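Local coordinates for protein serine protease inhibitor (Schistosoma haematobium, PDB 3STO) that probably inhibits serine-type endopeptidases, as a member of the serpin family of protease inhibitors, at residues A25-V30 with T41-I46; M186-V191 with N338-T343; F319-S324 with N334-E339. All coordinates share one frame; numbering follows the deposited sequence.

Contact 1 of 3, residues A25-V30 with T41-I46; sequences AYLSTV and TCPLGI
The phenol ring of Tyr26 reaches from helix 18-30 to the start of helix 43-55, joining the first two helices of the serpin fold, helices A and B. One ring face receives Ile46, whose CG1 lies 4.2 Å from the centroid of the Tyr26 ring and 22° off its normal, a CH-pi contact displaced toward the rim. The opposite face is closed from within its own helix: Val30 CG1 stands 3.9 Å above the Tyr26 ring plane, one turn farther along. The ring is thus sandwiched between an aliphatic group of each helix, which restricts its tilt. Its chi1 of 165° turns CG away from the backbone nitrogen and lets the ring extend outward from the helix toward its partners. Pro43 meets this ring obliquely, with its CB 4.0 Å from Tyr26 CD2. Beside the tyrosine, Leu27 directs its CD2 branch toward the same corner, where it comes within 3.8 Å of the Thr41 methyl CG2 and extends the apolar patch to the proline ring. Leu304 and Leu306 add further apolar cover to Tyr26.

The polar edge lies at the far end of the ring. Tyr26 and Thr41 point at each other, and the phenol OH donates to Thr41 OG1 over 2.7 Å, with the acceptor close to the ring plane. Thr41 OG1 also bonds to Gln342 OE1, so a buried relay of polar atoms runs from helix A through the end of strand 39-41 to the central sheet. Immediately after Thr41 the chain turns into helix B. Cys42 occupies its N-cap position, and its SG accepts from Gly45 N at 3.5 Å, with an N-H...S angle of 150°.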
ATOM      1  N   ALA A  25       3.161  -9.114   9.629  1.00 23.74           N
ATOM      2  CA  ALA A  25       3.445  -8.458  10.893  1.00 23.55           C
ATOM      3  C   ALA A  25       2.969  -7.036  10.821  1.00 22.53           C
ATOM      4  O   ALA A  25       2.371  -6.490  11.767  1.00 24.73           O
ATOM      5  CB  ALA A  25       4.960  -8.491  11.200  1.00 18.95           C
ATOM      6  N   TYR A  26       3.246  -6.416   9.689  1.00 14.29           N
ATOM      7  CA  TYR A  26       2.835  -5.046   9.517  1.00 18.70           C
ATOM      8  C   TYR A  26       1.283  -4.906   9.523  1.00 22.87           C
ATOM      9  O   TYR A  26       0.733  -3.969  10.096  1.00 23.47           O
ATOM     10  CB  TYR A  26       3.451  -4.480   8.254  1.00 15.19           C
ATOM     11  CG  TYR A  26       2.803  -3.214   7.809  1.00 20.12           C
ATOM     12  CD1 TYR A  26       3.073  -2.016   8.472  1.00 24.28           C
ATOM     13  CD2 TYR A  26       1.886  -3.204   6.742  1.00 20.76           C
ATOM     14  CE1 TYR A  26       2.471  -0.820   8.082  1.00 23.06           C
ATOM     15  CE2 TYR A  26       1.281  -2.018   6.326  1.00 16.54           C
ATOM     16  CZ  TYR A  26       1.583  -0.825   7.011  1.00 26.72           C
ATOM     17  OH  TYR A  26       1.026   0.374   6.639  1.00 22.67           O
ATOM     18  N   LEU A  27       0.583  -5.843   8.898  1.00 23.58           N
ATOM     19  CA  LEU A  27      -0.872  -5.707   8.760  1.00 22.13           C
ATOM     20  C   LEU A  27      -1.617  -6.043  10.053  1.00 18.26           C
ATOM     21  O   LEU A  27      -2.535  -5.338  10.398  1.00 29.83           O
ATOM     22  CB  LEU A  27      -1.403  -6.502   7.559  1.00 23.91           C
ATOM     23  CG  LEU A  27      -1.126  -5.963   6.152  1.00 20.34           C
ATOM     24  CD1 LEU A  27      -1.505  -6.986   5.113  1.00 19.84           C
ATOM     25  CD2 LEU A  27      -1.850  -4.666   5.884  1.00 15.19           C
ATOM     26  N   SER A  28      -1.185  -7.064  10.800  1.00 21.72           N
ATOM     27  CA  SER A  28      -1.827  -7.357  12.087  1.00 27.87           C
ATOM     28  C   SER A  28      -1.693  -6.263  13.106  1.00 24.74           C
ATOM     29  O   SER A  28      -2.449  -6.229  14.054  1.00 47.37           O
ATOM     30  CB  SER A  28      -1.347  -8.646  12.734  1.00 21.51           C
ATOM     31  OG  SER A  28       0.002  -8.867  12.451  1.00 35.30           O
ATOM     32  N   THR A  29      -0.763  -5.350  12.918  1.00 19.64           N
ATOM     33  CA  THR A  29      -0.582  -4.324  13.920  1.00 24.50           C
ATOM     34  C   THR A  29      -1.291  -3.065  13.500  1.00 18.37           C
ATOM     35  O   THR A  29      -2.056  -2.488  14.257  1.00 31.81           O
ATOM     36  CB  THR A  29       0.911  -4.013  14.188  1.00 24.36           C
ATOM     37  OG1 THR A  29       1.539  -5.181  14.742  1.00 40.85           O
ATOM     38  CG2 THR A  29       1.031  -2.831  15.173  1.00 22.28           C
ATOM     39  N   VAL A  30      -1.040  -2.653  12.278  1.00 21.38           N
ATOM     40  CA  VAL A  30      -1.513  -1.374  11.806  1.00 21.19           C
ATOM     41  C   VAL A  30      -3.042  -1.352  11.675  1.00 23.99           C
ATOM     42  O   VAL A  30      -3.645  -0.301  11.785  1.00 23.66           O
ATOM     43  CB  VAL A  30      -0.866  -1.014  10.467  1.00 21.31           C
ATOM     44  CG1 VAL A  30      -1.463  -1.843   9.317  1.00 19.02           C
ATOM     45  CG2 VAL A  30      -1.014   0.478  10.205  1.00 20.05           C
ATOM     46  N   THR A  41      -3.811   0.964   2.847  1.00 19.52           N
ATOM     47  CA  THR A  41      -2.367   0.856   2.915  1.00 23.32           C
ATOM     48  C   THR A  41      -1.710   0.004   1.811  1.00 26.24           C
ATOM     49  O   THR A  41      -2.295  -0.957   1.297  1.00 18.60           O
ATOM     50  CB  THR A  41      -1.904   0.280   4.281  1.00 30.81           C
ATOM     51  OG1 THR A  41      -0.508   0.553   4.475  1.00 30.09           O
ATOM     52  CG2 THR A  41      -2.169  -1.245   4.341  1.00 27.65           C
ATOM     53  N   CYS A  42      -0.451   0.341   1.517  1.00 33.21           N
ATOM     54  CA  CYS A  42       0.408  -0.447   0.627  1.00 26.30           C
ATOM     55  C   CYS A  42       1.702  -0.976   1.289  1.00 20.87           C
ATOM     56  O   CYS A  42       2.715  -0.274   1.381  1.00 22.70           O
ATOM     57  CB  CYS A  42       0.755   0.365  -0.610  1.00 32.04           C
ATOM     58  SG  CYS A  42       2.222  -0.352  -1.385  1.00 56.30           S
ATOM     59  N   PRO A  43       1.675  -2.227   1.735  1.00 24.28           N
ATOM     60  CA  PRO A  43       2.742  -2.798   2.579  1.00 27.38           C
ATOM     61  C   PRO A  43       4.120  -2.881   1.941  1.00 27.94           C
ATOM     62  O   PRO A  43       5.119  -2.859   2.681  1.00 29.97           O
ATOM     63  CB  PRO A  43       2.233  -4.210   2.891  1.00 25.82           C
ATOM     64  CG  PRO A  43       0.784  -4.174   2.577  1.00 24.57           C
ATOM     65  CD  PRO A  43       0.565  -3.167   1.520  1.00 22.27           C
ATOM     66  N   LEU A  44       4.193  -2.977   0.612  1.00 26.92           N
ATOM     67  CA  LEU A  44       5.502  -3.107  -0.055  1.00 33.53           C
ATOM     68  C   LEU A  44       6.246  -1.769  -0.123  1.00 27.20           C
ATOM     69  O   LEU A  44       7.460  -1.716  -0.197  1.00 25.47           O
ATOM     70  CB  LEU A  44       5.375  -3.733  -1.461  1.00 26.81           C
ATOM     71  CG  LEU A  44       4.855  -5.170  -1.539  1.00 36.95           C
ATOM     72  CD1 LEU A  44       4.915  -5.673  -2.971  1.00 42.27           C
ATOM     73  CD2 LEU A  44       5.625  -6.110  -0.632  1.00 34.97           C
ATOM     74  N   GLY A  45       5.499  -0.685  -0.124  1.00 21.76           N
ATOM     75  CA  GLY A  45       6.096   0.619  -0.071  1.00 27.64           C
ATOM     76  C   GLY A  45       6.770   0.874   1.260  1.00 26.87           C
ATOM     77  O   GLY A  45       7.758   1.590   1.301  1.00 23.01           O
ATOM     78  N   ILE A  46       6.234   0.299   2.340  1.00 23.25           N
ATOM     79  CA  ILE A  46       6.870   0.399   3.654  1.00 23.80           C
ATOM     80  C   ILE A  46       8.159  -0.397   3.603  1.00 22.80           C
ATOM     81  O   ILE A  46       9.187   0.063   4.073  1.00 29.92           O
ATOM     82  CB  ILE A  46       6.018  -0.211   4.807  1.00 34.49           C
ATOM     83  CG1 ILE A  46       4.523   0.083   4.654  1.00 32.61           C
ATOM     84  CG2 ILE A  46       6.535   0.247   6.162  1.00 35.31           C
ATOM     85  CD1 ILE A  46       4.184   1.554   4.593  1.00 32.77           C
TER

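Contact 2 of 3, residues M186-V191 with N338-T343; sequences MILVNV and NEFIQT
Leu188 lays its CD1 methyl against the ring of Phe340, off-centre and with the two side chains crossing; Leu188 CD1 lies 3.8 Å from Phe340 CD2. The pair lies on the sheet face turned to helix 43-55, one residue from each of two adjacent parallel strands, 186-191 and 339-343, which correspond to strands 3A and 5A of the serpin central sheet. Phe340 also packs on Thr49 and Leu50 of that helix. On the same face, Asn190 and Gln342 run side by side with their amide planes 44° apart; Gln342 NE2 donates to Asn190 OD1 across 3.1 Å, nearly straight at 168°, and the same NE2 also bonds to Cys42 O. On the reverse face, Ile187 CD1 lies 3.4 Å from Glu339 OE2. At the N-terminal end a side chain joins the pairing: Asn338 OD1 accepts from the backbone N of selenomethionine Met186 (3.0 Å) and from Ala185 N, while Asn338 N donates to Met186 O. Farther on, Leu188 and Asn190 each use both N and O toward the partner strand. Such direct pairing is characteristic of the uninserted serpin state. In inhibitory serpins the reactive-centre loop enters between these strands, so these backbone bonds and the amide pair would probably have to part.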
HETATM    1  N   MSE A 186      15.009  14.489   9.962  1.00 37.51           N
HETATM    2  CA  MSE A 186      14.765  13.665   8.788  1.00 33.87           C
HETATM    3  C   MSE A 186      13.351  13.139   8.708  1.00 27.03           C
HETATM    4  O   MSE A 186      12.780  12.679   9.707  1.00 26.81           O
HETATM    5  CB  MSE A 186      15.743  12.492   8.751  1.00 30.17           C
HETATM    6  CG  MSE A 186      15.500  11.541   7.576  1.00 41.02           C
HETATM    7 SE   MSE A 186      16.941  10.193   7.360  1.00 66.94          SE
HETATM    8  CE  MSE A 186      17.332   9.853   9.249  1.00 56.10           C
ATOM      9  N   ILE A 187      12.796  13.219   7.507  1.00 26.70           N
ATOM     10  CA  ILE A 187      11.470  12.690   7.236  1.00 23.05           C
ATOM     11  C   ILE A 187      11.470  11.773   6.019  1.00 24.07           C
ATOM     12  O   ILE A 187      12.017  12.107   4.964  1.00 25.53           O
ATOM     13  CB  ILE A 187      10.486  13.808   6.992  1.00 35.93           C
ATOM     14  CG1 ILE A 187      10.205  14.560   8.309  1.00 24.99           C
ATOM     15  CG2 ILE A 187       9.202  13.236   6.356  1.00 35.71           C
ATOM     16  CD1 ILE A 187       9.199  15.687   8.157  1.00 26.27           C
ATOM     17  N   LEU A 188      10.890  10.598   6.192  1.00 23.42           N
ATOM     18  CA  LEU A 188      10.685   9.653   5.090  1.00 26.90           C
ATOM     19  C   LEU A 188       9.217   9.672   4.660  1.00 21.22           C
ATOM     20  O   LEU A 188       8.308   9.672   5.512  1.00 15.71           O
ATOM     21  CB  LEU A 188      11.049   8.237   5.517  1.00 20.59           C
ATOM     22  CG  LEU A 188      12.458   7.937   6.018  1.00 27.35           C
ATOM     23  CD1 LEU A 188      12.519   6.491   6.494  1.00 23.86           C
ATOM     24  CD2 LEU A 188      13.443   8.189   4.918  1.00 23.70           C
ATOM     25  N   VAL A 189       9.015   9.702   3.344  1.00 25.48           N
ATOM     26  CA  VAL A 189       7.701   9.776   2.712  1.00 18.72           C
ATOM     27  C   VAL A 189       7.577   8.684   1.635  1.00 27.04           C
ATOM     28  O   VAL A 189       8.343   8.646   0.678  1.00 27.90           O
ATOM     29  CB  VAL A 189       7.428  11.174   2.070  1.00 27.66           C
ATOM     30  CG1 VAL A 189       5.996  11.259   1.575  1.00 25.87           C
ATOM     31  CG2 VAL A 189       7.648  12.289   3.070  1.00 24.42           C
ATOM     32  N   ASN A 190       6.631   7.772   1.814  1.00 29.16           N
ATOM     33  CA  ASN A 190       6.339   6.771   0.789  1.00 33.13           C
ATOM     34  C   ASN A 190       5.025   7.033   0.004  1.00 31.56           C
ATOM     35  O   ASN A 190       3.983   7.355   0.566  1.00 27.55           O
ATOM     36  CB  ASN A 190       6.371   5.331   1.345  1.00 21.37           C
ATOM     37  CG  ASN A 190       6.094   4.288   0.244  1.00 38.35           C
ATOM     38  OD1 ASN A 190       4.993   3.732   0.136  1.00 34.24           O
ATOM     39  ND2 ASN A 190       7.087   4.062  -0.602  1.00 38.24           N
ATOM     40  N   VAL A 191       5.130   6.926  -1.309  1.00 30.56           N
ATOM     41  CA  VAL A 191       4.014   7.068  -2.217  1.00 28.83           C
ATOM     42  C   VAL A 191       3.890   5.795  -3.050  1.00 28.66           C
ATOM     43  O   VAL A 191       4.874   5.303  -3.631  1.00 40.18           O
ATOM     44  CB  VAL A 191       4.211   8.258  -3.175  1.00 27.76           C
ATOM     45  CG1 VAL A 191       3.165   8.227  -4.283  1.00 31.12           C
ATOM     46  CG2 VAL A 191       4.174   9.577  -2.416  1.00 26.92           C
ATOM     47  N   ASN A 338      12.474  11.396  12.129  1.00 27.30           N
ATOM     48  CA  ASN A 338      11.403  11.996  12.926  1.00 22.92           C
ATOM     49  C   ASN A 338      10.044  11.426  12.520  1.00 35.77           C
ATOM     50  O   ASN A 338       9.246  11.039  13.376  1.00 38.44           O
ATOM     51  CB  ASN A 338      11.371  13.513  12.746  1.00 31.86           C
ATOM     52  CG  ASN A 338      12.584  14.192  13.300  1.00 40.49           C
ATOM     53  OD1 ASN A 338      13.611  14.321  12.615  1.00 31.46           O
ATOM     54  ND2 ASN A 338      12.483  14.637  14.553  1.00 29.53           N
ATOM     55  N   GLU A 339       9.780  11.385  11.214  1.00 28.29           N
ATOM     56  CA  GLU A 339       8.487  10.914  10.703  1.00 29.27           C
ATOM     57  C   GLU A 339       8.650   9.955   9.519  1.00 29.70           C
ATOM     58  O   GLU A 339       9.549  10.097   8.689  1.00 28.54           O
ATOM     59  CB  GLU A 339       7.600  12.084  10.284  1.00 32.34           C
ATOM     60  CG  GLU A 339       7.595  13.248  11.251  1.00 38.82           C
ATOM     61  CD  GLU A 339       6.764  14.431  10.751  1.00 59.99           C
ATOM     62  OE1 GLU A 339       5.668  14.204  10.185  1.00 61.83           O
ATOM     63  OE2 GLU A 339       7.210  15.591  10.922  1.00 71.84           O
ATOM     64  N   PHE A 340       7.769   8.973   9.464  1.00 25.26           N
ATOM     65  CA  PHE A 340       7.796   7.975   8.437  1.00 25.43           C
ATOM     66  C   PHE A 340       6.320   7.879   8.025  1.00 30.49           C
ATOM     67  O   PHE A 340       5.465   7.371   8.747  1.00 24.68           O
ATOM     68  CB  PHE A 340       8.368   6.678   9.007  1.00 20.83           C
ATOM     69  CG  PHE A 340       8.576   5.576   7.992  1.00 25.65           C
ATOM     70  CD1 PHE A 340       7.763   5.447   6.899  1.00 27.96           C
ATOM     71  CD2 PHE A 340       9.594   4.657   8.150  1.00 41.06           C
ATOM     72  CE1 PHE A 340       7.941   4.418   5.986  1.00 32.30           C
ATOM     73  CE2 PHE A 340       9.777   3.626   7.233  1.00 37.75           C
ATOM     74  CZ  PHE A 340       8.936   3.513   6.150  1.00 26.85           C
ATOM     75  N   ILE A 341       6.034   8.429   6.856  1.00 30.96           N
ATOM     76  CA  ILE A 341       4.677   8.711   6.457  1.00 26.14           C
ATOM     77  C   ILE A 341       4.399   8.061   5.125  1.00 32.54           C
ATOM     78  O   ILE A 341       5.185   8.222   4.192  1.00 28.82           O
ATOM     79  CB  ILE A 341       4.423  10.253   6.345  1.00 33.06           C
ATOM     80  CG1 ILE A 341       4.517  10.919   7.719  1.00 29.36           C
ATOM     81  CG2 ILE A 341       3.046  10.538   5.826  1.00 33.96           C
ATOM     82  CD1 ILE A 341       4.673  12.425   7.635  1.00 36.25           C
ATOM     83  N   GLN A 342       3.282   7.326   5.055  1.00 31.23           N
ATOM     84  CA  GLN A 342       2.750   6.832   3.781  1.00 31.61           C
ATOM     85  C   GLN A 342       1.466   7.593   3.379  1.00 27.01           C
ATOM     86  O   GLN A 342       0.537   7.750   4.163  1.00 25.07           O
ATOM     87  CB  GLN A 342       2.526   5.308   3.791  1.00 15.41           C
ATOM     88  CG  GLN A 342       1.984   4.786   2.469  1.00 17.92           C
ATOM     89  CD  GLN A 342       1.798   3.272   2.473  1.00 29.97           C
ATOM     90  OE1 GLN A 342       0.832   2.754   3.037  1.00 39.30           O
ATOM     91  NE2 GLN A 342       2.721   2.558   1.844  1.00 31.14           N
ATOM     92  N   THR A 343       1.444   8.099   2.163  1.00 18.97           N
ATOM     93  CA  THR A 343       0.293   8.803   1.689  1.00 24.73           C
ATOM     94  C   THR A 343      -0.243   8.043   0.470  1.00 31.92           C
ATOM     95  O   THR A 343       0.515   7.765  -0.476  1.00 29.53           O
ATOM     96  CB  THR A 343       0.610  10.272   1.390  1.00 30.25           C
ATOM     97  OG1 THR A 343      -0.552  10.907   0.826  1.00 39.99           O
ATOM     98  CG2 THR A 343       1.751  10.391   0.426  1.00 25.27           C
TER

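Contact 3 of 3, residues F319-S324 with N334-E339; sequences FDPVKS and NLYVNE
Pro321 lies flat over the ring of Tyr336, the two side chains crossing obliquely, with Pro321 CG 3.7 Å from the ring centroid and 18° off the normal. This CH-pi contact closes the irregular connection between helix 307-312 and strand 339-348 of the serpin fold, toward the surface of the molecule. Tyr336 takes a chi1 of 68°, which sets CG between its own backbone N and carbonyl carbon and presents one face of the ring to the proline. The opposite ring face is approached near its rim by Asn338 OD1.

Inward of this pair, Phe319 and Val337 lie side by side and point the same way. Phe319 CE1 touches Val337 CG1 at 3.8 Å, while Val337 O sits in the plane of the phenyl ring at its edge, 3.7 Å from Phe319 CD1. Phe319 also packs on Val307, Leu310 and Lys311 of helix 307-312, tying the connection to the helix before it. Water 1 lies 2.9 Å from both Phe319 O and Val337 O, bridging the two segments beside the tyrosine edge.

The turn that presents Pro321 is held locally. Asp320 OD1 accepts from Val322 N in an Asx turn, Val322 N approaching from well above the carboxylate plane, and Asp320 O takes Ser324 N. Ser324 then faces the other segment, its CB and OG packing against Tyr336 CB. Although the exact place of its hydroxyl is less certain, Ser324 OG donates to Leu335 O at 2.9 Å.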
ATOM      1  N   PHE A 319      14.399   5.546  15.231  1.00 22.51           N
ATOM      2  CA  PHE A 319      13.501   6.648  15.577  1.00 28.26           C
ATOM      3  C   PHE A 319      13.920   7.388  16.827  1.00 21.87           C
ATOM      4  O   PHE A 319      13.187   8.200  17.355  1.00 28.90           O
ATOM      5  CB  PHE A 319      12.052   6.146  15.689  1.00 24.29           C
ATOM      6  CG  PHE A 319      11.575   5.418  14.453  1.00 21.45           C
ATOM      7  CD1 PHE A 319      11.498   6.083  13.234  1.00 14.91           C
ATOM      8  CD2 PHE A 319      11.241   4.074  14.508  1.00 19.91           C
ATOM      9  CE1 PHE A 319      11.084   5.424  12.100  1.00 24.07           C
ATOM     10  CE2 PHE A 319      10.822   3.393  13.377  1.00 17.16           C
ATOM     11  CZ  PHE A 319      10.746   4.065  12.160  1.00 16.65           C
ATOM     12  N   ASP A 320      15.136   7.129  17.261  1.00 28.36           N
ATOM     13  CA  ASP A 320      15.609   7.596  18.555  1.00 32.58           C
ATOM     14  C   ASP A 320      16.970   8.289  18.441  1.00 28.49           C
ATOM     15  O   ASP A 320      17.961   7.685  18.025  1.00 26.49           O
ATOM     16  CB  ASP A 320      15.664   6.410  19.518  1.00 40.94           C
ATOM     17  CG  ASP A 320      16.230   6.776  20.873  1.00 54.04           C
ATOM     18  OD1 ASP A 320      16.401   7.982  21.151  1.00 49.68           O
ATOM     19  OD2 ASP A 320      16.503   5.845  21.660  1.00 61.73           O
ATOM     20  N   PRO A 321      17.009   9.571  18.805  1.00 25.51           N
ATOM     21  CA  PRO A 321      18.195  10.442  18.806  1.00 38.54           C
ATOM     22  C   PRO A 321      19.423   9.806  19.465  1.00 36.57           C
ATOM     23  O   PRO A 321      20.520  10.007  18.984  1.00 33.18           O
ATOM     24  CB  PRO A 321      17.747  11.633  19.644  1.00 34.28           C
ATOM     25  CG  PRO A 321      16.271  11.657  19.496  1.00 32.40           C
ATOM     26  CD  PRO A 321      15.819  10.240  19.357  1.00 31.34           C
ATOM     27  N   VAL A 322      19.235   9.031  20.527  1.00 30.31           N
ATOM     28  CA  VAL A 322      20.364   8.452  21.236  1.00 46.61           C
ATOM     29  C   VAL A 322      20.915   7.214  20.535  1.00 44.29           C
ATOM     30  O   VAL A 322      22.115   7.110  20.274  1.00 45.74           O
ATOM     31  CB  VAL A 322      19.997   8.061  22.694  1.00 38.32           C
ATOM     32  CG1 VAL A 322      21.104   7.235  23.298  1.00 40.66           C
ATOM     33  CG2 VAL A 322      19.734   9.294  23.531  1.00 37.94           C
ATOM     34  N   LYS A 323      20.019   6.282  20.238  1.00 45.68           N
ATOM     35  CA  LYS A 323      20.395   4.967  19.743  1.00 33.73           C
ATOM     36  C   LYS A 323      20.670   4.949  18.228  1.00 23.21           C
ATOM     37  O   LYS A 323      21.364   4.078  17.743  1.00 32.13           O
ATOM     38  CB  LYS A 323      19.292   3.960  20.086  1.00 38.09           C
ATOM     39  CG  LYS A 323      18.803   3.976  21.534  1.00 35.18           C
ATOM     40  N   SER A 324      20.129   5.914  17.496  1.00 27.85           N
ATOM     41  CA  SER A 324      20.184   5.908  16.032  1.00 28.51           C
ATOM     42  C   SER A 324      21.585   5.828  15.465  1.00 31.17           C
ATOM     43  O   SER A 324      22.408   6.672  15.771  1.00 26.39           O
ATOM     44  CB  SER A 324      19.521   7.163  15.465  1.00 31.86           C
ATOM     45  OG  SER A 324      19.380   7.052  14.049  1.00 39.65           O
ATOM     46  N   ASN A 334      23.414  12.019  15.784  1.00 48.59           N
ATOM     47  CA  ASN A 334      22.076  12.525  16.064  1.00 56.22           C
ATOM     48  C   ASN A 334      21.119  12.560  14.870  1.00 45.90           C
ATOM     49  O   ASN A 334      19.990  12.990  15.034  1.00 47.88           O
ATOM     50  CB  ASN A 334      22.132  13.923  16.688  1.00 59.14           C
ATOM     51  CG  ASN A 334      22.835  13.935  18.020  1.00 78.32           C
ATOM     52  OD1 ASN A 334      22.733  12.983  18.804  1.00 77.27           O
ATOM     53  ND2 ASN A 334      23.562  15.017  18.290  1.00 84.87           N
ATOM     54  N   LEU A 335      21.559  12.156  13.678  1.00 34.29           N
ATOM     55  CA  LEU A 335      20.608  11.941  12.597  1.00 31.59           C
ATOM     56  C   LEU A 335      19.714  10.769  12.969  1.00 29.75           C
ATOM     57  O   LEU A 335      20.201   9.663  13.235  1.00 26.03           O
ATOM     58  CB  LEU A 335      21.281  11.626  11.265  1.00 26.40           C
ATOM     59  CG  LEU A 335      20.279  11.502  10.111  1.00 30.79           C
ATOM     60  CD1 LEU A 335      19.539  12.804   9.846  1.00 26.97           C
ATOM     61  CD2 LEU A 335      20.957  11.022   8.866  1.00 27.79           C
ATOM     62  N   TYR A 336      18.413  11.022  13.011  1.00 22.91           N
ATOM     63  CA  TYR A 336      17.444   9.945  13.172  1.00 32.69           C
ATOM     64  C   TYR A 336      16.173  10.319  12.430  1.00 23.40           C
ATOM     65  O   TYR A 336      16.017  11.460  11.972  1.00 29.58           O
ATOM     66  CB  TYR A 336      17.127   9.700  14.639  1.00 21.40           C
ATOM     67  CG  TYR A 336      16.370  10.850  15.255  1.00 32.29           C
ATOM     68  CD1 TYR A 336      17.023  12.046  15.574  1.00 27.84           C
ATOM     69  CD2 TYR A 336      14.997  10.748  15.515  1.00 36.99           C
ATOM     70  CE1 TYR A 336      16.343  13.094  16.152  1.00 28.40           C
ATOM     71  CE2 TYR A 336      14.300  11.791  16.084  1.00 32.08           C
ATOM     72  CZ  TYR A 336      14.977  12.961  16.400  1.00 45.79           C
ATOM     73  OH  TYR A 336      14.286  13.996  16.966  1.00 50.44           O
ATOM     74  N   VAL A 337      15.258   9.364  12.308  1.00 25.40           N
ATOM     75  CA  VAL A 337      14.051   9.619  11.544  1.00 18.02           C
ATOM     76  C   VAL A 337      12.967  10.199  12.448  1.00 23.24           C
ATOM     77  O   VAL A 337      12.589   9.571  13.433  1.00 24.45           O
ATOM     78  CB  VAL A 337      13.573   8.342  10.828  1.00 25.40           C
ATOM     79  CG1 VAL A 337      12.149   8.545  10.253  1.00 23.82           C
ATOM     80  CG2 VAL A 337      14.560   7.971   9.730  1.00 23.21           C
ATOM     81  N   ASN A 338      12.474  11.396  12.129  1.00 27.30           N
ATOM     82  CA  ASN A 338      11.403  11.996  12.926  1.00 22.92           C
ATOM     83  C   ASN A 338      10.044  11.426  12.520  1.00 35.77           C
ATOM     84  O   ASN A 338       9.246  11.039  13.376  1.00 38.44           O
ATOM     85  CB  ASN A 338      11.371  13.513  12.746  1.00 31.86           C
ATOM     86  CG  ASN A 338      12.584  14.192  13.300  1.00 40.49           C
ATOM     87  OD1 ASN A 338      13.611  14.321  12.615  1.00 31.46           O
ATOM     88  ND2 ASN A 338      12.483  14.637  14.553  1.00 29.53           N
ATOM     89  N   GLU A 339       9.780  11.385  11.214  1.00 28.29           N
ATOM     90  CA  GLU A 339       8.487  10.914  10.703  1.00 29.27           C
ATOM     91  C   GLU A 339       8.650   9.955   9.519  1.00 29.70           C
ATOM     92  O   GLU A 339       9.549  10.097   8.689  1.00 28.54           O
ATOM     93  CB  GLU A 339       7.600  12.084  10.284  1.00 32.34           C
ATOM     94  CG  GLU A 339       7.595  13.248  11.251  1.00 38.82           C
ATOM     95  CD  GLU A 339       6.764  14.431  10.751  1.00 59.99           C
ATOM     96  OE1 GLU A 339       5.668  14.204  10.185  1.00 61.83           O
ATOM     97  OE2 GLU A 339       7.210  15.591  10.922  1.00 71.84           O
TER
HETATM   98  O   HOH W   1      11.218   9.882  16.004  1.00 37.28           O
HETATM   99  O   HOH W   2      23.366   8.708  13.395  1.00 36.19           O

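Contacts 1 and 2 are buried, whereas the centre of contact 3 lies about 25 Å from the centre of the chain, and it is partly buried. Gln342 ties the first two together, through bonds to Thr41 and Cys42. Contact 1 joins helices A and B through mostly apolar packing; contact 2 pairs the strands beneath helix B, chiefly by main-chain bonds, its Asn190-Gln342 end probably in what is called the shutter region of serpins. Contacts 2 and 3 share Asn338 and Glu339, where the loop enters its strand, and the selenomethionine side chain of Met186 packs on Leu335 and Val337. Water takes part in contact 3, where irregular backbone replaces regular strand pairing.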